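Side-chain contact in putative Zn-dependent Alcohol Dehydrogenase (Rhodobacter sphaeroides, PDB 3IV6), which binds S-adenosylmethionine in a Rossmann-like domain of the methyltransferase type and probably acts as a methyltransferase rather than an alcohol dehydrogenase: residues Gly151-Asp154 / Ile155-Lys158. Residues are numbered along the deposited sequence; the frame is centred on the assembly and turned at random.
Sequences GFYD and IDLK
The carboxylate of D156 turns back from the first turn of helix 154-164 to the loop before it, and its OD2 accepts the backbone N-H of Y153 at 2.8 Å, the N-H approaching from above the carboxylate plane (60° out of it). CG anti to the carbonyl carbon (chi1 -72°) sets the carboxylate beside the D156 backbone N, facing the Y153 N-H. The same OD2 lies at the edges of two rings: it is 3.4 Å from CD1 of F152, whose ring stands almost perpendicular (87°) to the carboxylate, and 3.8 Å from CD2 of Y153. D156 is buried, and OD2 also forms a salt bridge with R216, so a backbone N-H and a guanidinium share this one oxygen. D156 N donates to Y153 O (2.8 Å) in the first turn, and L157 N adds a weak bond to that carbonyl. CG2 of I155 packs 3.8 Å from CB of Y153, which D156 also touches. An alanine at D156 would probably leave the Y153 N-H and R216 without their shared acceptor, freeing the loop to shift. An N3 carboxylate accepting the N-cap N-H is one half of a capping box, here starting the helix after strand 143-149, with the Y153 side chain about 7 Å from the bound S-adenosylmethionine.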
# COMPACT_ATOMS: atom_id res chain seq x y z
N GLY A 151 -3.01 11.81 -7.46
CA GLY A 151 -4.23 12.55 -7.72
C GLY A 151 -5.41 11.76 -7.23
O GLY A 151 -5.25 10.87 -6.43
N PHE A 152 -6.60 12.06 -7.74
CA PHE A 152 -7.82 11.41 -7.25
C PHE A 152 -8.10 10.09 -7.93
O PHE A 152 -7.76 9.89 -9.10
CB PHE A 152 -9.06 12.32 -7.41
CG PHE A 152 -9.02 13.55 -6.54
CD1 PHE A 152 -9.03 13.45 -5.15
CD2 PHE A 152 -8.97 14.81 -7.11
CE1 PHE A 152 -8.98 14.58 -4.36
CE2 PHE A 152 -8.91 15.94 -6.32
CZ PHE A 152 -8.91 15.82 -4.95
N TYR A 153 -8.73 9.21 -7.17
CA TYR A 153 -9.33 8.00 -7.72
C TYR A 153 -10.66 8.32 -8.45
O TYR A 153 -11.27 9.36 -8.23
CB TYR A 153 -9.59 7.02 -6.59
CG TYR A 153 -8.35 6.30 -6.08
CD1 TYR A 153 -8.10 4.98 -6.46
CD2 TYR A 153 -7.45 6.91 -5.23
CE1 TYR A 153 -7.00 4.32 -6.01
CE2 TYR A 153 -6.33 6.25 -4.77
CZ TYR A 153 -6.12 4.96 -5.17
OH TYR A 153 -5.02 4.26 -4.74
N ASP A 154 -11.11 7.44 -9.34
CA ASP A 154 -12.38 7.69 -10.02
C ASP A 154 -13.48 7.87 -8.98
O ASP A 154 -14.28 8.80 -9.05
CB ASP A 154 -12.73 6.54 -10.96
CG ASP A 154 -11.80 6.48 -12.20
OD1 ASP A 154 -11.78 5.39 -12.83
OD2 ASP A 154 -11.11 7.49 -12.53
N ILE A 155 -13.51 6.98 -7.99
CA ILE A 155 -14.45 7.12 -6.91
C ILE A 155 -14.36 8.47 -6.19
O ILE A 155 -15.31 8.92 -5.57
CB ILE A 155 -14.33 6.02 -5.85
CG1 ILE A 155 -15.44 6.24 -4.81
CG2 ILE A 155 -12.99 6.10 -5.18
CD1 ILE A 155 -15.60 5.14 -3.78
N ASP A 156 -13.21 9.12 -6.26
CA ASP A 156 -13.07 10.36 -5.52
C ASP A 156 -13.93 11.39 -6.21
O ASP A 156 -14.64 12.16 -5.56
CB ASP A 156 -11.61 10.84 -5.46
CG ASP A 156 -10.72 9.98 -4.54
OD1 ASP A 156 -11.30 9.20 -3.75
OD2 ASP A 156 -9.46 10.10 -4.62
N LEU A 157 -13.84 11.40 -7.53
CA LEU A 157 -14.63 12.29 -8.36
C LEU A 157 -16.19 12.14 -8.11
O LEU A 157 -16.91 13.11 -7.99
CB LEU A 157 -14.23 12.13 -9.84
CG LEU A 157 -12.75 12.39 -10.24
CD1 LEU A 157 -12.44 12.01 -11.71
CD2 LEU A 157 -12.31 13.83 -9.98
N LYS A 158 -16.69 10.91 -8.00
CA LYS A 158 -18.07 10.75 -7.60
C LYS A 158 -18.27 11.25 -6.16
O LYS A 158 -19.30 11.84 -5.85
CB LYS A 158 -18.51 9.29 -7.71
CG LYS A 158 -18.27 8.67 -9.09
CD LYS A 158 -19.52 8.67 -9.98
CE LYS A 158 -19.85 10.07 -10.49
NZ LYS A 158 -21.00 10.04 -11.44